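Local coordinates for protein ribonuclease mar1, putative (Trypanosoma cruzi, PDB 1YZV) that is of unproven function but belongs to the isochorismatase family, and so may act as a hydrolase, at residues L13-S18 / A184-F189; K20-C25 / H60-V65; M33-N38 / G146-G151; A50-A55 / K190-L195; V110-L115 / K135-I140. All blocks are in the same frame, centred on the assembly; numbering follows the deposited sequence.

Contact 1. Residues L13-S18 / A184-F189; sequences LKHYGS and ASDPVF
A helix-capping carboxylate, that of D186, is the meeting point for H15 and Y16 at the turn that leads into helix 189-197. D186 OD1 accepts the capping bond from V188 N at 3.0 Å. The same oxygen receives the phenol, with Y16 OH 2.6 Å from D186 OD1. The hydroxyl uses the syn lone pair, whereas the amide comes from the anti side. The second oxygen serves H15, whose NE2 donates to D186 OD2 at 2.8 Å. This bond is bent, at 138°, and reaches the carboxylate from above its plane although it leaves within the imidazole plane. G17 N donates to H15 ND1 at 3.1 Å, which helps fix the rotation of the ring. Y16 CG lies between the backbone N and the carbonyl carbon (chi1 65°). The phenol is thereby set against the imidazole, with H15 CE1 over one face, near the rim. V188 CG2 adds an apolar touch to Y16 CE2 at 3.6 Å. The contact ties the loop before strand 20-26 to the loop after helix 173-181. L56 of helix 39-56 packs on both Y16 and V188, and H60 meets the Y16 ring edge-to-face.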
# COMPACT_ATOMS: atom_id res chain seq x y z
N LEU A 13 -12.03 2.05 15.68
CA LEU A 13 -12.30 1.81 17.10
C LEU A 13 -13.74 2.25 17.40
O LEU A 13 -14.23 3.21 16.82
CB LEU A 13 -11.34 2.61 17.97
CG LEU A 13 -9.89 2.15 17.95
CD1 LEU A 13 -9.01 3.25 18.51
CD2 LEU A 13 -9.71 0.85 18.74
N LYS A 14 -14.42 1.49 18.22
CA LYS A 14 -15.72 1.86 18.76
C LYS A 14 -15.53 2.95 19.82
O LYS A 14 -14.41 3.14 20.39
CB LYS A 14 -16.41 0.66 19.39
CG LYS A 14 -16.82 -0.43 18.38
CD LYS A 14 -17.58 -1.59 19.03
CE LYS A 14 -18.02 -2.62 17.99
NZ LYS A 14 -18.54 -3.89 18.62
N HIS A 15 -16.62 3.66 20.07
CA HIS A 15 -16.68 4.65 21.11
C HIS A 15 -16.34 3.98 22.44
O HIS A 15 -16.72 2.81 22.67
CB HIS A 15 -18.08 5.28 21.17
CG HIS A 15 -18.15 6.45 22.08
ND1 HIS A 15 -18.26 6.32 23.45
CD2 HIS A 15 -18.07 7.78 21.83
CE1 HIS A 15 -18.24 7.53 24.00
NE2 HIS A 15 -18.07 8.42 23.04
N TYR A 16 -15.62 4.72 23.29
CA TYR A 16 -15.11 4.16 24.51
C TYR A 16 -16.16 3.53 25.41
O TYR A 16 -15.81 2.63 26.20
CB TYR A 16 -14.29 5.18 25.31
CG TYR A 16 -15.06 6.37 25.85
CD1 TYR A 16 -15.80 6.27 27.03
CD2 TYR A 16 -14.99 7.60 25.22
CE1 TYR A 16 -16.53 7.36 27.53
CE2 TYR A 16 -15.67 8.71 25.73
CZ TYR A 16 -16.41 8.60 26.93
OH TYR A 16 -17.13 9.69 27.39
N GLY A 17 -17.41 3.99 25.34
CA GLY A 17 -18.45 3.35 26.14
C GLY A 17 -19.02 2.05 25.59
O GLY A 17 -19.78 1.36 26.24
N SER A 18 -18.75 1.77 24.33
CA SER A 18 -19.27 0.60 23.66
C SER A 18 -18.63 -0.72 24.16
O SER A 18 -19.20 -1.79 24.08
CB SER A 18 -19.00 0.80 22.16
OG SER A 18 -19.84 0.02 21.37
N ALA A 184 -17.26 16.23 19.71
CA ALA A 184 -16.76 17.22 20.65
C ALA A 184 -17.68 17.49 21.81
O ALA A 184 -17.26 18.14 22.78
CB ALA A 184 -16.45 18.57 19.92
N SER A 185 -18.94 17.09 21.71
CA SER A 185 -19.85 17.26 22.83
C SER A 185 -19.81 16.08 23.79
O SER A 185 -20.49 16.11 24.82
CB SER A 185 -21.28 17.51 22.35
OG SER A 185 -21.90 16.31 21.94
N ASP A 186 -19.01 15.06 23.50
CA ASP A 186 -18.81 13.99 24.45
C ASP A 186 -18.33 14.51 25.82
O ASP A 186 -17.51 15.43 25.89
CB ASP A 186 -17.82 12.95 23.91
CG ASP A 186 -17.71 11.74 24.83
OD1 ASP A 186 -16.95 11.80 25.84
OD2 ASP A 186 -18.34 10.72 24.53
N PRO A 187 -18.92 14.00 26.91
CA PRO A 187 -18.53 14.51 28.25
C PRO A 187 -17.00 14.56 28.54
O PRO A 187 -16.62 15.33 29.40
CB PRO A 187 -19.19 13.52 29.22
CG PRO A 187 -20.31 12.91 28.46
CD PRO A 187 -19.89 12.90 27.01
N VAL A 188 -16.18 13.66 28.00
CA VAL A 188 -14.73 13.70 28.28
C VAL A 188 -13.94 14.57 27.31
O VAL A 188 -12.73 14.74 27.51
CB VAL A 188 -14.04 12.28 28.38
CG1 VAL A 188 -14.72 11.42 29.38
CG2 VAL A 188 -14.01 11.56 27.09
N PHE A 189 -14.55 15.08 26.24
CA PHE A 189 -13.78 15.85 25.27
C PHE A 189 -12.97 17.01 25.89
O PHE A 189 -11.76 17.20 25.59
CB PHE A 189 -14.65 16.39 24.15
CG PHE A 189 -13.87 17.08 23.09
CD1 PHE A 189 -13.20 16.35 22.13
CD2 PHE A 189 -13.83 18.46 23.02
CE1 PHE A 189 -12.44 17.00 21.15
CE2 PHE A 189 -13.07 19.08 22.08
CZ PHE A 189 -12.41 18.34 21.11

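Contact 2. Residues K20-C25 / H60-V65; sequences KTAFFC and HSVYIV
K20-C25 and H60-V65 pair as neighbouring parallel strands, their axes 19° apart. Five backbone hydrogen bonds alternate between them. F23 stands at the middle, donating from N to V62 O at 2.8 Å and accepting from I64 N at its own O. The bond at the N-terminal end is less regular. There T21 N reaches H60 O at 3.0 Å from 36° above the carbonyl plane. K20 also reaches the other strand through water. It extends over the H60-V62 backbone on the face of A22 and V62, and water 1 lies 2.8 Å from K20 NZ and 2.6 Å from S61 O. K20 NZ also bonds to T58 O.

Apolar contacts fall on two faces. On one, A22 CB meets V62 CG1 at 3.6 Å. Next along, F24 and I64 lie side by side, pointing the same way, with F24 CE1 3.5 Å from I64 CD1. The other face carries F23, C25, S61 and Y63. F23 CB touches Y63 CD2 at 3.8 Å. With chi1 at -178°, S61 turns its OG to H53 ND1 of helix 39-56, a hydrogen bond, and to the edge of the F23 ring. Y63 OH likewise bonds to A46 O of that helix. Strand, covering helix and adjacent parallel strand form a beta-alpha-beta crossover, the repeating unit of the alpha/beta fold of the isochorismatase family.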
# COMPACT_ATOMS: atom_id res chain seq x y z
N LYS A 20 -14.69 -2.10 26.35
CA LYS A 20 -13.47 -1.69 27.00
C LYS A 20 -12.26 -1.75 26.04
O LYS A 20 -12.28 -2.49 25.05
CB LYS A 20 -13.27 -2.56 28.20
CG LYS A 20 -12.22 -2.11 29.13
CD LYS A 20 -12.62 -2.57 30.55
CE LYS A 20 -11.43 -2.46 31.49
NZ LYS A 20 -11.79 -2.86 32.90
N THR A 21 -11.34 -0.78 26.22
CA THR A 21 -10.15 -0.63 25.39
C THR A 21 -8.90 -0.86 26.23
O THR A 21 -8.82 -0.34 27.35
CB THR A 21 -10.07 0.83 24.81
OG1 THR A 21 -11.28 1.10 24.12
CG2 THR A 21 -8.92 1.00 23.85
N ALA A 22 -7.96 -1.67 25.74
CA ALA A 22 -6.66 -1.88 26.42
C ALA A 22 -5.60 -1.11 25.67
O ALA A 22 -5.53 -1.13 24.44
CB ALA A 22 -6.28 -3.37 26.46
N PHE A 23 -4.79 -0.38 26.43
CA PHE A 23 -3.65 0.31 25.91
C PHE A 23 -2.43 -0.57 26.21
O PHE A 23 -2.06 -0.77 27.37
CB PHE A 23 -3.55 1.70 26.54
CG PHE A 23 -4.64 2.64 26.09
CD1 PHE A 23 -4.49 3.40 24.93
CD2 PHE A 23 -5.80 2.76 26.82
CE1 PHE A 23 -5.51 4.19 24.49
CE2 PHE A 23 -6.88 3.47 26.31
CZ PHE A 23 -6.72 4.23 25.18
N PHE A 24 -1.85 -1.10 25.14
CA PHE A 24 -0.65 -1.95 25.23
C PHE A 24 0.61 -1.17 24.89
O PHE A 24 0.89 -0.90 23.73
CB PHE A 24 -0.74 -3.12 24.28
CG PHE A 24 -1.52 -4.31 24.80
CD1 PHE A 24 -2.53 -4.17 25.73
CD2 PHE A 24 -1.23 -5.59 24.33
CE1 PHE A 24 -3.17 -5.29 26.24
CE2 PHE A 24 -1.89 -6.70 24.81
CZ PHE A 24 -2.89 -6.55 25.75
N CYS A 25 1.38 -0.89 25.94
CA CYS A 25 2.65 -0.17 25.89
C CYS A 25 3.81 -1.19 25.88
O CYS A 25 4.16 -1.78 26.90
CB CYS A 25 2.73 0.73 27.12
SG CYS A 25 4.22 1.73 27.27
N HIS A 60 -13.67 1.92 31.37
CA HIS A 60 -13.55 1.89 29.92
C HIS A 60 -12.15 1.61 29.39
O HIS A 60 -11.97 1.40 28.19
CB HIS A 60 -14.02 3.22 29.37
CG HIS A 60 -15.41 3.58 29.79
ND1 HIS A 60 -16.51 2.79 29.48
CD2 HIS A 60 -15.90 4.69 30.39
CE1 HIS A 60 -17.60 3.37 29.96
NE2 HIS A 60 -17.27 4.54 30.48
N SER A 61 -11.16 1.59 30.29
CA SER A 61 -9.76 1.54 29.87
C SER A 61 -8.93 0.75 30.84
O SER A 61 -9.08 0.93 32.06
CB SER A 61 -9.22 2.99 29.71
OG SER A 61 -7.88 2.98 29.26
N VAL A 62 -7.97 -0.02 30.29
CA VAL A 62 -6.93 -0.71 31.03
C VAL A 62 -5.59 -0.43 30.35
O VAL A 62 -5.52 -0.29 29.14
CB VAL A 62 -7.21 -2.23 31.16
CG1 VAL A 62 -7.30 -2.90 29.84
CG2 VAL A 62 -6.17 -2.92 32.08
N TYR A 63 -4.57 -0.16 31.16
CA TYR A 63 -3.23 0.22 30.66
C TYR A 63 -2.23 -0.87 31.08
O TYR A 63 -1.93 -1.02 32.28
CB TYR A 63 -2.85 1.59 31.25
CG TYR A 63 -1.78 2.37 30.53
CD1 TYR A 63 -0.42 2.04 30.68
CD2 TYR A 63 -2.10 3.40 29.66
CE1 TYR A 63 0.57 2.71 29.99
CE2 TYR A 63 -1.09 4.11 28.98
CZ TYR A 63 0.25 3.77 29.19
OH TYR A 63 1.24 4.45 28.53
N ILE A 64 -1.71 -1.56 30.07
CA ILE A 64 -0.83 -2.70 30.20
C ILE A 64 0.54 -2.41 29.63
O ILE A 64 0.69 -1.96 28.49
CB ILE A 64 -1.46 -3.94 29.48
CG1 ILE A 64 -2.87 -4.12 30.03
CG2 ILE A 64 -0.54 -5.16 29.58
CD1 ILE A 64 -3.52 -5.35 29.71
N VAL A 65 1.55 -2.58 30.49
CA VAL A 65 2.95 -2.35 30.14
C VAL A 65 3.72 -3.67 30.25
O VAL A 65 3.58 -4.42 31.24
CB VAL A 65 3.59 -1.33 31.10
CG1 VAL A 65 4.99 -0.98 30.64
CG2 VAL A 65 2.70 -0.07 31.23
O HOH W 1 -9.76 -1.02 33.59
O HOH W 2 -13.18 1.92 25.81

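Contact 3. Residues M33-N38 / G146-G151; sequences MGRIAN and GSQSQG
Q148, I36 and R35 carry the contact between two loops that each lead into a helix. Segment 33-38 runs into helix 39-56. Segment 146-151 runs into helix 150-161 and includes its first residues. S149 holds the N-cap of the second helix, its OG bonding to D152 N. The place is the C-terminal side of the parallel sheet, just past strand 137-146. Alpha/beta folds of this kind commonly carry their sites on that side. A sulfate ion, probably from the crystallisation liquor, lies about 6 Å from the Q148 side chain.

Q148 and R35 run side by side in the same direction. Their aliphatic parts meet, with R35 CB 3.9 Å from Q148 CG. Farther out, the amide of Q148 lies at the edge of the R35 guanidinium, the two planes 77° apart. Behind the side chains, Q148 CA approaches R35 O at 3.5 Å as a CA-H...O contact.

I36 packs on backbone. Its CD1 comes within 3.3 Å of S147 C, and its CG2 rests 3.7 Å from G146 CA. Its chi2 of -105° is far from a staggered value, which suggests some strain as CD1 lies against the S147 backbone.

Two waters bridge the loops. Water 3 accepts from A37 N and donates to S147 O. N38 ND2 bonds to C145 O, while water 4 lies 3.0 Å from N38 OD1 and accepts from S147 N at 3.1 Å.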
# COMPACT_ATOMS: atom_id res chain seq x y z
N MET A 33 16.25 3.51 24.35
CA MET A 33 16.01 4.94 24.15
C MET A 33 17.06 5.57 23.25
O MET A 33 16.71 6.40 22.41
CB MET A 33 15.96 5.68 25.49
CG MET A 33 14.77 5.31 26.38
SD MET A 33 13.14 5.61 25.58
CE MET A 33 13.18 7.39 25.50
N GLY A 34 18.30 5.10 23.35
CA GLY A 34 19.39 5.64 22.57
C GLY A 34 19.67 4.91 21.28
O GLY A 34 20.74 5.09 20.72
N ARG A 35 18.84 3.94 20.93
CA ARG A 35 19.02 3.04 19.80
C ARG A 35 17.83 3.13 18.81
O ARG A 35 17.95 2.81 17.65
CB ARG A 35 19.14 1.60 20.35
CG ARG A 35 20.15 1.49 21.53
CD ARG A 35 20.15 0.10 22.14
NE ARG A 35 20.60 -0.91 21.21
CZ ARG A 35 21.83 -1.40 21.17
NH1 ARG A 35 22.76 -1.04 22.06
NH2 ARG A 35 22.12 -2.32 20.25
N ILE A 36 16.72 3.72 19.24
CA ILE A 36 15.53 3.86 18.38
C ILE A 36 15.41 5.36 18.08
O ILE A 36 15.24 6.14 19.00
CB ILE A 36 14.30 3.37 19.12
CG1 ILE A 36 14.50 1.93 19.56
CG2 ILE A 36 12.97 3.60 18.29
CD1 ILE A 36 13.80 0.97 18.83
N ALA A 37 15.61 5.76 16.83
CA ALA A 37 15.67 7.17 16.47
C ALA A 37 14.52 8.03 17.01
O ALA A 37 14.71 9.20 17.40
CB ALA A 37 15.76 7.31 14.94
N ASN A 38 13.29 7.55 16.91
CA ASN A 38 12.13 8.35 17.35
C ASN A 38 11.65 7.98 18.78
O ASN A 38 10.47 8.15 19.10
CB ASN A 38 10.98 8.20 16.37
CG ASN A 38 10.46 6.78 16.35
OD1 ASN A 38 11.26 5.86 16.43
ND2 ASN A 38 9.13 6.58 16.12
N GLY A 146 8.64 2.29 16.98
CA GLY A 146 9.96 2.46 16.45
C GLY A 146 10.76 1.20 16.46
O GLY A 146 10.48 0.28 17.28
N SER A 147 11.80 1.19 15.61
CA SER A 147 12.77 0.09 15.57
C SER A 147 14.17 0.67 15.57
O SER A 147 14.35 1.88 15.35
CB SER A 147 12.60 -0.80 14.32
OG SER A 147 11.33 -1.39 14.24
N GLN A 148 15.18 -0.18 15.75
CA GLN A 148 16.56 0.33 15.69
C GLN A 148 16.95 0.74 14.26
O GLN A 148 17.77 1.63 14.05
CB GLN A 148 17.54 -0.68 16.30
CG GLN A 148 17.36 -0.82 17.83
CD GLN A 148 18.33 -1.77 18.47
OE1 GLN A 148 17.95 -2.86 18.90
NE2 GLN A 148 19.60 -1.49 18.29
N SER A 149 16.27 0.19 13.25
CA SER A 149 16.50 0.66 11.91
C SER A 149 15.19 1.07 11.27
O SER A 149 14.16 0.42 11.47
CB SER A 149 17.16 -0.44 11.08
OG SER A 149 16.27 -0.88 10.05
N GLN A 150 15.23 2.12 10.47
CA GLN A 150 14.03 2.61 9.81
C GLN A 150 13.41 1.56 8.87
O GLN A 150 12.19 1.44 8.78
CB GLN A 150 14.36 3.88 9.00
CG GLN A 150 13.16 4.52 8.29
CD GLN A 150 13.60 5.56 7.28
OE1 GLN A 150 14.42 6.43 7.61
NE2 GLN A 150 13.23 5.37 6.02
N GLY A 151 14.27 0.83 8.15
CA GLY A 151 13.82 -0.19 7.19
C GLY A 151 13.04 -1.31 7.87
O GLY A 151 12.01 -1.76 7.33
O HOH W 3 15.60 4.05 14.62
O HOH W 4 11.96 3.93 14.23

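Contact 4. Residues A50-A55 / K190-L195; sequences AGLHTA and KTIAPL
L195 N donates to I192 O at 2.9 Å, a bond only three residues back, at the kink that P194 brings to helix 189-197. Both of these residues face segment 50-55 of helix 39-56. The two helical segments run antiparallel, at 177°, with their axes 9.8 Å apart at closest. No hydrogen bond crosses between them; the contact is apolar.

L195 lies over the bare backbone of G51. Its CD1 is 3.5 Å from L52 N and 3.8 Å from G51 C. CG of L195 is anti to the carbonyl carbon (chi1 -62°), which carries the isobutyl end across to the glycine. The L195 carbonyl oxygen adds a polar link to the same helix, through R48 NH2.

L52 and I192 cross obliquely. L52 CD1 reaches I192 CG1 at 3.7 Å. The modelled position of I192 CD1 is doubtful, because it sits too near A55 CB. At the outer margin A55 CB meets T191 CG2 at 3.9 Å.

L177 of helix 173-181 packs on both L52 and I192, so the inner side of the pair is closed by a third helix. H53, on the far side of its helix, hydrogen-bonds D85. The arrangement is antiparallel packing of the C-terminal helix onto a sheet-covering helix in an alpha/beta fold.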
# COMPACT_ATOMS: atom_id res chain seq x y z
N ALA A 50 -1.64 7.52 28.39
CA ALA A 50 -1.77 7.51 29.86
C ALA A 50 -2.79 8.54 30.30
O ALA A 50 -3.67 8.22 31.08
CB ALA A 50 -0.42 7.72 30.56
N GLY A 51 -2.71 9.76 29.75
CA GLY A 51 -3.67 10.80 30.04
C GLY A 51 -5.07 10.45 29.57
O GLY A 51 -6.07 10.67 30.27
N LEU A 52 -5.19 9.90 28.37
CA LEU A 52 -6.48 9.42 27.90
C LEU A 52 -7.11 8.33 28.81
O LEU A 52 -8.28 8.43 29.21
CB LEU A 52 -6.34 8.92 26.46
CG LEU A 52 -7.65 8.44 25.82
CD1 LEU A 52 -8.68 9.56 25.80
CD2 LEU A 52 -7.38 7.86 24.45
N HIS A 53 -6.34 7.29 29.08
CA HIS A 53 -6.73 6.20 29.96
C HIS A 53 -7.27 6.73 31.31
O HIS A 53 -8.32 6.29 31.80
CB HIS A 53 -5.51 5.30 30.21
CG HIS A 53 -5.63 4.42 31.43
ND1 HIS A 53 -6.26 3.19 31.40
CD2 HIS A 53 -5.17 4.59 32.69
CE1 HIS A 53 -6.12 2.62 32.58
NE2 HIS A 53 -5.51 3.46 33.39
N THR A 54 -6.54 7.68 31.89
CA THR A 54 -6.96 8.29 33.19
C THR A 54 -8.26 9.09 33.08
O THR A 54 -9.14 8.93 33.93
CB THR A 54 -5.80 9.11 33.79
OG1 THR A 54 -4.75 8.18 34.09
CG2 THR A 54 -6.22 9.86 35.06
N ALA A 55 -8.46 9.77 31.95
CA ALA A 55 -9.73 10.47 31.69
C ALA A 55 -10.92 9.53 31.47
O ALA A 55 -12.07 9.83 31.90
CB ALA A 55 -9.59 11.38 30.49
N LYS A 190 -13.64 17.80 26.71
CA LYS A 190 -12.97 18.94 27.34
C LYS A 190 -11.78 18.51 28.17
O LYS A 190 -10.73 19.18 28.18
CB LYS A 190 -13.96 19.72 28.21
CG LYS A 190 -13.37 20.93 28.89
CD LYS A 190 -13.34 22.14 27.94
CE LYS A 190 -12.80 23.42 28.63
NZ LYS A 190 -13.00 24.57 27.69
N THR A 191 -11.89 17.35 28.79
CA THR A 191 -10.77 16.82 29.55
C THR A 191 -9.60 16.34 28.68
O THR A 191 -8.47 16.47 29.07
CB THR A 191 -11.23 15.66 30.46
OG1 THR A 191 -12.29 16.11 31.32
CG2 THR A 191 -10.10 15.19 31.31
N ILE A 192 -9.90 15.77 27.51
CA ILE A 192 -8.93 15.16 26.58
C ILE A 192 -8.28 16.15 25.62
O ILE A 192 -7.12 15.95 25.17
CB ILE A 192 -9.68 14.04 25.71
CG1 ILE A 192 -10.07 12.88 26.59
CG2 ILE A 192 -8.83 13.53 24.57
CD1 ILE A 192 -9.04 12.51 27.55
N ALA A 193 -9.04 17.16 25.25
CA ALA A 193 -8.64 18.17 24.25
C ALA A 193 -7.23 18.77 24.46
O ALA A 193 -6.49 18.88 23.48
CB ALA A 193 -9.66 19.29 24.16
N PRO A 194 -6.85 19.07 25.71
CA PRO A 194 -5.48 19.57 25.98
C PRO A 194 -4.35 18.60 25.57
O PRO A 194 -3.30 19.07 25.13
CB PRO A 194 -5.47 19.78 27.51
CG PRO A 194 -6.92 19.96 27.86
CD PRO A 194 -7.64 19.01 26.96
N LEU A 195 -4.63 17.29 25.55
CA LEU A 195 -3.62 16.32 25.13
C LEU A 195 -3.28 16.50 23.67
O LEU A 195 -2.12 16.43 23.29
CB LEU A 195 -4.07 14.89 25.35
CG LEU A 195 -4.37 14.46 26.79
CD1 LEU A 195 -4.98 13.06 26.79
CD2 LEU A 195 -3.11 14.50 27.61

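Contact 5. Residues V110-L115 / K135-I140; sequences VEQVVL and KKKVVI
K136 bends at chi2 (-66°) after a chi1 of -54°, and this brings its ammonium to the backbone of V110. K136 NZ donates to V110 O at 2.7 Å. It also bonds to V105 O, so two carbonyls hold the charged end. L115 takes the other course: its CG is anti to the backbone N (chi1 172°), and its CD2 methyl lies beside V138 and I140. L115 CD2 is 3.7 Å from I140 CD1 and 3.9 Å from V138 CG2.

Between these ends the backbones pair as parallel strands. K137 N donates to E111 O at 3.1 Å, and V113 N returns to K137 O. V139 N then reaches V113 O at 2.9 Å, and L115 N reaches V139 O. The strands belong to the beta-alpha-beta unit of strand 110-118, helix 120-133 and strand 137-146. K135 ends that helix in a Schellman motif. L131 of the helix packs on V113 and V138.

On the face with Q112 and K137 the side chains lie alongside, pointing the same way. Water 6 joins them, 2.7 Å from Q112 OE1 and 2.8 Å from K137 NZ. Q112 NE2 bonds to T21 OG1, its OE1 also takes K14 N, and K137 NZ bonds to L12 O. E111 forms a salt bridge with K14.

The lysine nitrogens near the strand starts thus have carbonyl and water partners for their charge. Farther in, the polar bonds are those of the backbone, set among buried aliphatic side chains.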
# COMPACT_ATOMS: atom_id res chain seq x y z
N VAL A 110 -13.33 -6.58 26.54
CA VAL A 110 -12.11 -5.95 26.02
C VAL A 110 -11.98 -6.30 24.54
O VAL A 110 -11.41 -7.32 24.17
CB VAL A 110 -10.84 -6.38 26.77
CG1 VAL A 110 -9.65 -5.57 26.27
CG2 VAL A 110 -11.01 -6.19 28.27
N GLU A 111 -12.62 -5.50 23.71
CA GLU A 111 -12.77 -5.81 22.31
C GLU A 111 -11.66 -5.24 21.44
O GLU A 111 -11.47 -5.72 20.32
CB GLU A 111 -14.09 -5.26 21.77
CG GLU A 111 -15.31 -6.03 22.21
CD GLU A 111 -16.63 -5.41 21.66
OE1 GLU A 111 -16.59 -4.76 20.59
OE2 GLU A 111 -17.67 -5.61 22.32
N GLN A 112 -10.98 -4.21 21.92
CA GLN A 112 -10.03 -3.45 21.11
C GLN A 112 -8.82 -3.00 21.91
O GLN A 112 -8.90 -2.73 23.10
CB GLN A 112 -10.73 -2.28 20.43
CG GLN A 112 -11.27 -1.22 21.40
CD GLN A 112 -12.33 -0.33 20.78
OE1 GLN A 112 -12.94 -0.64 19.73
NE2 GLN A 112 -12.53 0.85 21.42
N VAL A 113 -7.67 -3.07 21.24
CA VAL A 113 -6.36 -2.79 21.85
C VAL A 113 -5.71 -1.75 20.99
O VAL A 113 -5.74 -1.84 19.74
CB VAL A 113 -5.52 -4.09 21.89
CG1 VAL A 113 -4.04 -3.78 22.21
CG2 VAL A 113 -6.18 -5.16 22.91
N VAL A 114 -5.23 -0.71 21.65
CA VAL A 114 -4.38 0.30 21.07
C VAL A 114 -2.95 -0.09 21.44
O VAL A 114 -2.59 -0.15 22.62
CB VAL A 114 -4.73 1.70 21.60
CG1 VAL A 114 -3.71 2.73 21.16
CG2 VAL A 114 -6.14 2.08 21.15
N LEU A 115 -2.13 -0.31 20.41
CA LEU A 115 -0.79 -0.92 20.57
C LEU A 115 0.31 -0.02 20.02
O LEU A 115 0.21 0.48 18.89
CB LEU A 115 -0.75 -2.27 19.86
CG LEU A 115 0.57 -3.06 19.70
CD1 LEU A 115 1.18 -3.43 21.09
CD2 LEU A 115 0.31 -4.36 18.86
N LYS A 135 -9.07 -12.81 17.94
CA LYS A 135 -10.19 -12.11 17.33
C LYS A 135 -10.47 -10.77 17.99
O LYS A 135 -11.61 -10.33 18.09
CB LYS A 135 -11.44 -13.01 17.26
CG LYS A 135 -11.20 -14.31 16.47
CD LYS A 135 -12.49 -15.15 16.42
CE LYS A 135 -12.26 -16.64 15.96
NZ LYS A 135 -13.50 -17.54 16.22
N LYS A 136 -9.40 -10.08 18.39
CA LYS A 136 -9.52 -8.72 18.89
C LYS A 136 -9.23 -7.73 17.75
O LYS A 136 -8.48 -8.04 16.83
CB LYS A 136 -8.53 -8.49 20.04
CG LYS A 136 -8.61 -9.49 21.21
CD LYS A 136 -9.92 -9.37 21.95
CE LYS A 136 -9.99 -10.30 23.15
NZ LYS A 136 -11.24 -10.03 23.96
N LYS A 137 -9.79 -6.53 17.85
CA LYS A 137 -9.43 -5.41 16.99
C LYS A 137 -8.16 -4.83 17.56
O LYS A 137 -7.99 -4.76 18.79
CB LYS A 137 -10.55 -4.33 17.01
CG LYS A 137 -10.22 -3.06 16.14
CD LYS A 137 -11.37 -2.04 16.17
CE LYS A 137 -12.54 -2.43 15.22
NZ LYS A 137 -13.87 -1.94 15.75
N VAL A 138 -7.20 -4.55 16.70
CA VAL A 138 -5.94 -3.96 17.16
C VAL A 138 -5.52 -2.79 16.26
O VAL A 138 -5.59 -2.88 15.03
CB VAL A 138 -4.82 -5.05 17.39
CG1 VAL A 138 -4.67 -5.97 16.26
CG2 VAL A 138 -3.47 -4.42 17.74
N VAL A 139 -5.23 -1.65 16.88
CA VAL A 139 -4.87 -0.44 16.16
C VAL A 139 -3.49 -0.04 16.58
O VAL A 139 -3.22 0.06 17.80
CB VAL A 139 -5.88 0.68 16.45
CG1 VAL A 139 -5.61 1.92 15.55
CG2 VAL A 139 -7.24 0.15 16.20
N ILE A 140 -2.59 0.00 15.61
CA ILE A 140 -1.22 0.38 15.86
C ILE A 140 -1.17 1.93 15.86
O ILE A 140 -1.58 2.56 14.90
CB ILE A 140 -0.27 -0.21 14.79
CG1 ILE A 140 -0.50 -1.70 14.56
CG2 ILE A 140 1.18 0.09 15.10
CD1 ILE A 140 -0.29 -2.53 15.75
O HOH W 5 -13.07 -7.53 18.94
O HOH W 6 -14.05 -2.72 18.47

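In the fold
Contacts 2 and 5 are core. They lie in one parallel sheet, where strands 20-26 and 110-118 are neighbours: F24 N bonds to V114 O and V114 N to A22 O. Both rest on regular backbone bonds with aliphatic or aromatic filling, and on lysines with carbonyl or water partners at the strand starts. Contacts 3 and 4 are partly buried. Contact 4 is apolar helix packing outside the sheet and meets contact 2 through H53. Contact 3 involves the loop that leads into helix 39-56, the helix contact 4 uses. It combines packing on backbone with two bridging waters, without a clear direct hydrogen bond. Contact 1 is a surface contact of polar side chains, linked to contact 5 by K14.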